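Local atomic coordinates of nicotinate-nucleotide pyrophosphorylase (Ehrlichia chaffeensis, PDB entry 3L0G), a protein that probably catalyses the conversion of quinolinate and phosphoribosyl pyrophosphate to nicotinate mononucleotide in NAD(+) biosynthesis, releasing carbon dioxide and pyrophosphate. Residues G180-I188 / L205-E213; L224-N235 / I247-S257. All coordinates share one frame; numbering follows the deposited sequence.

Contact 1: G180-I188 / L205-E213; sequences GVLIKDNHI and LKNEYIAIE. With FMT (formic acid), chain J.
I183 packs against I210 and I212 on the side of the sheet carrying V181. With chi1 at -58° its CG1 runs back beside its own backbone N, bringing CD1 over I210 CG2 at 3.8 Å. Its CB and CG2 form the bump that fits the flank of I212, CB lying 3.9 Å from I212 CG1. I212 CD1 meets I188 CD1 at 4.1 Å, the side chains crossing nearly at right angles. At the other end, V181 CG2 rests against L205 CD1 and E208 OE1, each 4.0 Å away, while a water joins V181 N to E208 OE1 and Y209 O. On the reverse face L182 CD1 presses on A211 CB at a tight 3.5 Å. The parallel strands are joined by hydrogen bonds from I183 N to A211 O and from E213 N to I183 O. Beyond them E213 swings its extended chain alongside K184, CG against K184 CA. Its OE1 takes the N-H of D185 on its anti side, 22° out of the carboxylate plane, over 2.8 Å and almost straight (176°), which may offset the nearby D185 carboxylate. A long salt bridge links K184 NZ to E213 OE2 (3.9 Å). K184 NZ also hydrogen-bonds formate O2 at 3.0 Å. R174 and R151 bind this formate too; probably from the crystallisation liquor, it is consistent with an anion pocket beside the C-terminal end of strand 181-183, on the face of L182 and A211. Helices 185-191 and 194-204 link strand 181-183, outermost within this chain, to its neighbour 210-214; 194-204 covers V181, I210 and I212, strand 230-234 continues the sheet, and T45 of the second subunit bonds L182 N.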
# COMPACT_ATOMS: atom_id res chain seq x y z
N GLY C 180 3.86 4.85 21.60
CA GLY C 180 4.03 4.76 23.02
C GLY C 180 5.47 4.45 23.39
O GLY C 180 6.21 3.88 22.60
N VAL C 181 5.84 4.83 24.60
CA VAL C 181 7.16 4.57 25.15
C VAL C 181 7.16 3.22 25.88
O VAL C 181 6.25 2.91 26.68
CB VAL C 181 7.60 5.68 26.11
CG1 VAL C 181 8.81 5.20 26.98
CG2 VAL C 181 7.94 6.96 25.30
N LEU C 182 8.15 2.40 25.57
CA LEU C 182 8.35 1.16 26.31
C LEU C 182 9.84 0.92 26.31
O LEU C 182 10.40 0.54 25.29
CB LEU C 182 7.58 -0.02 25.68
CG LEU C 182 7.77 -1.36 26.43
CD1 LEU C 182 7.30 -1.23 27.88
CD2 LEU C 182 7.02 -2.51 25.74
N ILE C 183 10.45 1.18 27.47
CA ILE C 183 11.88 1.05 27.67
C ILE C 183 12.13 -0.41 27.92
O ILE C 183 11.51 -1.01 28.80
CB ILE C 183 12.35 1.89 28.88
CG1 ILE C 183 11.96 3.39 28.65
CG2 ILE C 183 13.84 1.69 29.14
CD1 ILE C 183 12.23 4.31 29.80
N LYS C 184 13.04 -0.97 27.15
CA LYS C 184 13.24 -2.41 27.07
C LYS C 184 14.56 -2.82 27.65
O LYS C 184 15.43 -1.97 27.86
CB LYS C 184 13.08 -2.85 25.61
CG LYS C 184 11.62 -2.80 25.19
CD LYS C 184 11.35 -3.40 23.83
CE LYS C 184 9.87 -3.36 23.48
NZ LYS C 184 9.07 -4.56 23.94
N ASP C 185 14.71 -4.12 27.91
CA ASP C 185 15.99 -4.70 28.32
C ASP C 185 17.15 -4.13 27.52
O ASP C 185 18.18 -3.74 28.07
CB ASP C 185 15.97 -6.25 28.23
CG ASP C 185 15.67 -6.80 26.83
OD1 ASP C 185 15.42 -6.03 25.84
OD2 ASP C 185 15.72 -8.04 26.69
N ASN C 186 16.98 -4.03 26.21
CA ASN C 186 18.08 -3.59 25.34
C ASN C 186 18.40 -2.08 25.38
O ASN C 186 19.51 -1.68 25.05
CB ASN C 186 17.85 -4.09 23.93
CG ASN C 186 18.14 -5.58 23.79
OD1 ASN C 186 17.64 -6.24 22.86
ND2 ASN C 186 18.95 -6.13 24.71
N HIS C 187 17.44 -1.27 25.80
CA HIS C 187 17.73 0.15 26.06
C HIS C 187 18.60 0.29 27.29
O HIS C 187 19.57 1.04 27.29
CB HIS C 187 16.45 0.94 26.25
CG HIS C 187 15.61 1.00 25.03
ND1 HIS C 187 14.41 0.34 24.91
CD2 HIS C 187 15.82 1.63 23.84
CE1 HIS C 187 13.92 0.55 23.70
NE2 HIS C 187 14.74 1.34 23.04
N ILE C 188 18.25 -0.47 28.32
CA ILE C 188 18.90 -0.40 29.61
C ILE C 188 20.34 -0.86 29.40
O ILE C 188 21.27 -0.24 29.91
CB ILE C 188 18.20 -1.31 30.64
CG1 ILE C 188 16.78 -0.82 30.92
CG2 ILE C 188 19.00 -1.42 31.93
CD1 ILE C 188 15.92 -1.78 31.77
N LEU C 205 11.03 13.92 26.08
CA LEU C 205 9.59 13.84 25.87
C LEU C 205 8.92 14.21 27.18
O LEU C 205 8.77 13.37 28.07
CB LEU C 205 9.18 12.43 25.47
CG LEU C 205 9.78 11.88 24.17
CD1 LEU C 205 9.49 10.36 24.01
CD2 LEU C 205 9.25 12.67 22.97
N LYS C 206 8.51 15.46 27.30
CA LYS C 206 7.95 15.96 28.55
C LYS C 206 6.55 15.37 28.77
O LYS C 206 5.76 15.26 27.84
CB LYS C 206 7.90 17.51 28.53
N ASN C 207 6.26 14.96 29.99
CA ASN C 207 4.96 14.35 30.29
C ASN C 207 4.54 13.20 29.34
O ASN C 207 3.36 13.09 28.99
CB ASN C 207 3.86 15.42 30.31
N GLU C 208 5.50 12.37 28.90
CA GLU C 208 5.18 11.10 28.21
C GLU C 208 4.92 10.03 29.25
O GLU C 208 5.64 9.95 30.25
CB GLU C 208 6.30 10.60 27.30
CG GLU C 208 6.18 10.98 25.81
CD GLU C 208 5.02 10.35 25.08
OE1 GLU C 208 4.64 9.20 25.41
OE2 GLU C 208 4.50 11.02 24.15
N TYR C 209 3.90 9.22 29.01
CA TYR C 209 3.62 8.07 29.83
C TYR C 209 4.80 7.11 29.69
O TYR C 209 5.20 6.79 28.55
CB TYR C 209 2.34 7.41 29.32
CG TYR C 209 1.80 6.29 30.14
CD1 TYR C 209 0.71 6.48 31.00
CD2 TYR C 209 2.30 5.01 30.00
CE1 TYR C 209 0.19 5.43 31.72
CE2 TYR C 209 1.79 3.96 30.70
CZ TYR C 209 0.74 4.17 31.56
OH TYR C 209 0.22 3.12 32.25
N ILE C 210 5.34 6.63 30.80
CA ILE C 210 6.55 5.79 30.69
C ILE C 210 6.29 4.40 31.19
O ILE C 210 5.97 4.24 32.36
CB ILE C 210 7.74 6.37 31.49
CG1 ILE C 210 8.02 7.81 31.04
CG2 ILE C 210 8.96 5.48 31.30
CD1 ILE C 210 9.34 8.39 31.57
N ALA C 211 6.44 3.42 30.29
CA ALA C 211 6.50 1.98 30.63
C ALA C 211 7.92 1.45 30.52
O ALA C 211 8.65 1.84 29.63
CB ALA C 211 5.60 1.16 29.72
N ILE C 212 8.29 0.51 31.42
CA ILE C 212 9.63 -0.07 31.39
C ILE C 212 9.61 -1.57 31.70
O ILE C 212 8.89 -2.01 32.59
CB ILE C 212 10.58 0.67 32.34
CG1 ILE C 212 12.02 0.09 32.27
CG2 ILE C 212 10.02 0.66 33.76
CD1 ILE C 212 13.12 1.00 32.97
N GLU C 213 10.35 -2.37 30.94
CA GLU C 213 10.42 -3.79 31.26
C GLU C 213 11.56 -4.16 32.22
O GLU C 213 12.72 -3.73 32.08
CB GLU C 213 10.39 -4.69 30.03
CG GLU C 213 11.25 -4.33 28.91
CD GLU C 213 11.36 -5.45 27.86
OE1 GLU C 213 12.51 -5.88 27.57
OE2 GLU C 213 10.28 -5.90 27.35
C FMT J . 5.44 -3.89 22.58
O1 FMT J . 4.63 -2.95 22.51
O2 FMT J . 6.65 -3.76 22.34
O HOH W 1 4.23 6.75 26.05

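Contact 2: L224-N235 / I247-S257; sequences LSNNVDMILLDN and IVNGKSVLEVS. With EDO (1,2-ethanediol), chain I.
L233 N donates to E255 O over 2.7 Å, one of five backbone hydrogen bonds that zip strand 230-234 to strand 253-257 in parallel register, from V253 N to D229 O through to S257 N to L233 O. V253 O is gripped twice: I231 N (2.9 Å) and S252 OG (2.9 Å) reach it from opposite faces of its carbonyl plane, so the buried hydroxyl of S252 is tied into the ladder. The carboxylate of E255 is held from outside the pair, by a salt bridge from R148 and a hydrogen bond with S277, and OE1 also accepts from a bound 1,2-ethanediol. Against it lies M230, whose chain bends at its last torsion (chi3 138°) and brings CE to 3.5 Å from E255 OE2. Further along the same face L232 CD2 is squeezed against S257 CB at 3.4 Å. On the reverse face L254 CD2 fits the notch flanked by I231 and L233, 3.9 Å from I231 CG2 and 3.7 Å from L233 CG. Where the preceding helices end, L224 lays CD1 over the backbone of V248, 3.7 Å from its CA. The pair forms a beta-alpha-beta unit with helix 238-248, which packs on L233, L254 and V256; helix 217-225 lies against I231 and L233, and strand 210-214 borders 230-234 along its other edge.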
# COMPACT_ATOMS: atom_id res chain seq x y z
N LEU C 224 10.38 1.95 40.14
CA LEU C 224 9.46 2.57 41.09
C LEU C 224 10.04 3.85 41.67
O LEU C 224 9.34 4.83 41.83
CB LEU C 224 9.15 1.62 42.25
CG LEU C 224 7.94 0.69 42.21
CD1 LEU C 224 7.91 -0.06 43.57
CD2 LEU C 224 6.60 1.41 41.95
N SER C 225 11.33 3.82 42.00
CA SER C 225 12.02 5.00 42.56
C SER C 225 11.97 6.16 41.60
O SER C 225 11.93 7.33 42.03
CB SER C 225 13.48 4.67 42.88
OG SER C 225 13.51 3.74 43.96
N ASN C 226 11.98 5.82 40.30
CA ASN C 226 11.91 6.82 39.23
C ASN C 226 10.47 7.20 38.86
O ASN C 226 10.27 7.95 37.92
CB ASN C 226 12.65 6.33 37.99
CG ASN C 226 14.15 6.45 38.13
OD1 ASN C 226 14.78 5.64 38.80
ND2 ASN C 226 14.72 7.45 37.52
N ASN C 227 9.48 6.71 39.62
CA ASN C 227 8.08 7.06 39.43
C ASN C 227 7.51 6.76 38.02
O ASN C 227 6.79 7.57 37.47
CB ASN C 227 7.85 8.54 39.79
CG ASN C 227 8.21 8.85 41.23
OD1 ASN C 227 7.83 8.14 42.14
ND2 ASN C 227 8.96 9.94 41.43
N VAL C 228 7.85 5.60 37.44
CA VAL C 228 7.31 5.23 36.13
C VAL C 228 5.81 4.97 36.21
O VAL C 228 5.26 4.75 37.27
CB VAL C 228 8.02 4.00 35.50
CG1 VAL C 228 9.44 4.35 35.18
CG2 VAL C 228 7.94 2.80 36.40
N ASP C 229 5.15 5.02 35.07
CA ASP C 229 3.70 4.87 35.06
C ASP C 229 3.34 3.39 34.99
O ASP C 229 2.30 2.98 35.49
CB ASP C 229 3.10 5.65 33.88
CG ASP C 229 3.41 7.14 33.97
OD1 ASP C 229 2.74 7.81 34.78
OD2 ASP C 229 4.30 7.62 33.25
N MET C 230 4.24 2.59 34.43
CA MET C 230 3.93 1.20 34.10
C MET C 230 5.19 0.38 34.10
O MET C 230 6.22 0.79 33.55
CB MET C 230 3.26 1.13 32.72
CG MET C 230 3.05 -0.28 32.13
SD MET C 230 2.01 -0.18 30.65
CE MET C 230 2.87 -1.34 29.54
N ILE C 231 5.10 -0.77 34.74
CA ILE C 231 6.21 -1.71 34.87
C ILE C 231 5.77 -3.06 34.28
O ILE C 231 4.73 -3.60 34.63
CB ILE C 231 6.63 -1.88 36.34
CG1 ILE C 231 7.27 -0.60 36.85
CG2 ILE C 231 7.61 -3.03 36.48
CD1 ILE C 231 7.56 -0.64 38.38
N LEU C 232 6.58 -3.57 33.38
CA LEU C 232 6.36 -4.85 32.75
C LEU C 232 7.27 -5.88 33.42
O LEU C 232 8.46 -5.64 33.61
CB LEU C 232 6.68 -4.72 31.26
CG LEU C 232 6.26 -5.83 30.32
CD1 LEU C 232 5.88 -5.24 28.95
CD2 LEU C 232 7.41 -6.86 30.18
N LEU C 233 6.69 -7.01 33.81
CA LEU C 233 7.45 -8.10 34.43
C LEU C 233 7.73 -9.16 33.35
O LEU C 233 6.81 -9.83 32.85
CB LEU C 233 6.69 -8.66 35.62
CG LEU C 233 6.21 -7.65 36.70
CD1 LEU C 233 5.30 -8.31 37.76
CD2 LEU C 233 7.39 -6.96 37.40
N ASP C 234 9.00 -9.28 32.93
CA ASP C 234 9.37 -10.12 31.77
C ASP C 234 9.95 -11.44 32.28
O ASP C 234 10.97 -11.46 32.93
CB ASP C 234 10.38 -9.37 30.88
CG ASP C 234 10.61 -10.05 29.52
OD1 ASP C 234 9.62 -10.49 28.86
OD2 ASP C 234 11.79 -10.11 29.07
N ASN C 235 9.25 -12.54 32.01
CA ASN C 235 9.69 -13.88 32.43
C ASN C 235 10.07 -14.04 33.87
O ASN C 235 11.11 -14.59 34.20
CB ASN C 235 10.87 -14.34 31.59
CG ASN C 235 10.52 -14.40 30.16
OD1 ASN C 235 9.55 -15.06 29.77
ND2 ASN C 235 11.29 -13.69 29.34
N ILE C 247 5.52 -4.86 46.45
CA ILE C 247 6.45 -3.72 46.47
C ILE C 247 5.83 -2.53 45.75
O ILE C 247 5.95 -1.42 46.18
CB ILE C 247 7.80 -4.03 45.78
CG1 ILE C 247 8.60 -5.07 46.57
CG2 ILE C 247 8.64 -2.76 45.62
CD1 ILE C 247 9.80 -5.63 45.84
N VAL C 248 5.19 -2.81 44.62
CA VAL C 248 4.61 -1.72 43.81
C VAL C 248 3.44 -1.06 44.58
O VAL C 248 3.27 0.16 44.53
CB VAL C 248 4.13 -2.21 42.41
CG1 VAL C 248 3.30 -1.13 41.72
CG2 VAL C 248 5.34 -2.64 41.53
N ASN C 249 2.65 -1.87 45.27
CA ASN C 249 1.56 -1.37 46.12
C ASN C 249 0.62 -0.41 45.35
O ASN C 249 0.24 0.64 45.84
CB ASN C 249 2.19 -0.70 47.37
CG ASN C 249 1.19 -0.53 48.55
OD1 ASN C 249 1.44 0.31 49.43
ND2 ASN C 249 0.10 -1.29 48.57
N GLY C 250 0.26 -0.77 44.13
CA GLY C 250 -0.62 0.04 43.30
C GLY C 250 -0.12 1.43 42.88
O GLY C 250 -0.93 2.23 42.43
N LYS C 251 1.18 1.70 43.02
CA LYS C 251 1.78 2.99 42.63
C LYS C 251 2.20 3.03 41.16
O LYS C 251 2.47 4.09 40.62
CB LYS C 251 3.01 3.29 43.49
CG LYS C 251 2.72 3.34 45.00
CD LYS C 251 3.95 3.76 45.83
CE LYS C 251 5.13 2.75 45.75
NZ LYS C 251 6.42 3.49 45.51
N SER C 252 2.27 1.86 40.52
CA SER C 252 2.45 1.81 39.08
C SER C 252 1.52 0.73 38.52
O SER C 252 1.10 -0.16 39.23
CB SER C 252 3.94 1.58 38.75
OG SER C 252 4.15 1.08 37.44
N VAL C 253 1.17 0.87 37.25
CA VAL C 253 0.48 -0.19 36.55
C VAL C 253 1.49 -1.36 36.47
O VAL C 253 2.69 -1.13 36.37
CB VAL C 253 0.01 0.29 35.14
CG1 VAL C 253 -0.34 -0.88 34.23
CG2 VAL C 253 -1.21 1.29 35.29
N LEU C 254 1.01 -2.59 36.59
CA LEU C 254 1.86 -3.80 36.48
C LEU C 254 1.32 -4.72 35.44
O LEU C 254 0.15 -5.13 35.51
CB LEU C 254 1.91 -4.59 37.80
CG LEU C 254 3.06 -4.40 38.77
CD1 LEU C 254 2.90 -5.32 40.00
CD2 LEU C 254 4.39 -4.66 38.03
N GLU C 255 2.19 -5.13 34.52
CA GLU C 255 1.83 -6.01 33.43
C GLU C 255 2.78 -7.18 33.46
O GLU C 255 3.98 -6.97 33.63
CB GLU C 255 1.98 -5.26 32.12
CG GLU C 255 1.81 -6.10 30.90
CD GLU C 255 1.58 -5.25 29.66
OE1 GLU C 255 2.10 -5.63 28.60
OE2 GLU C 255 0.88 -4.21 29.75
N VAL C 256 2.27 -8.40 33.30
CA VAL C 256 3.12 -9.58 33.14
C VAL C 256 3.15 -9.87 31.66
O VAL C 256 2.10 -9.93 31.02
CB VAL C 256 2.56 -10.81 33.91
CG1 VAL C 256 3.36 -12.10 33.58
CG2 VAL C 256 2.56 -10.55 35.44
N SER C 257 4.36 -10.05 31.12
CA SER C 257 4.54 -10.34 29.71
C SER C 257 5.26 -11.67 29.56
O SER C 257 6.20 -11.97 30.29
CB SER C 257 5.37 -9.27 29.03
OG SER C 257 5.03 -9.20 27.63
C1 EDO I . 3.91 -5.10 26.08
O1 EDO I . 3.62 -5.77 24.86
C2 EDO I . 3.05 -3.84 26.23
O2 EDO I . 1.69 -4.14 26.62
O HOH W 2 5.50 4.77 39.89
O HOH W 3 2.60 6.59 38.55

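Contact 1 closes before contact 2 opens, and their centres lie about 12 Å apart. Both belong to one parallel sheet in the C-terminal domain, whose strands follow the order 181-183, 210-214, 230-234, 253-257, as expected for the alpha/beta barrel of quinolinate phosphoribosyltransferases. Helix 217-225 connects the strand that closes contact 1 to the one that opens contact 2. The middle strands join directly: L232 N lies 2.9 Å from I212 O, and D229 OD2 probably accepts a hydrogen bond from I210 N. Formate and ethanediol, both probably from the crystallisation liquor, lie on the same face of the sheet, that of L182, L232 and E255, consistent with a ligand pocket there.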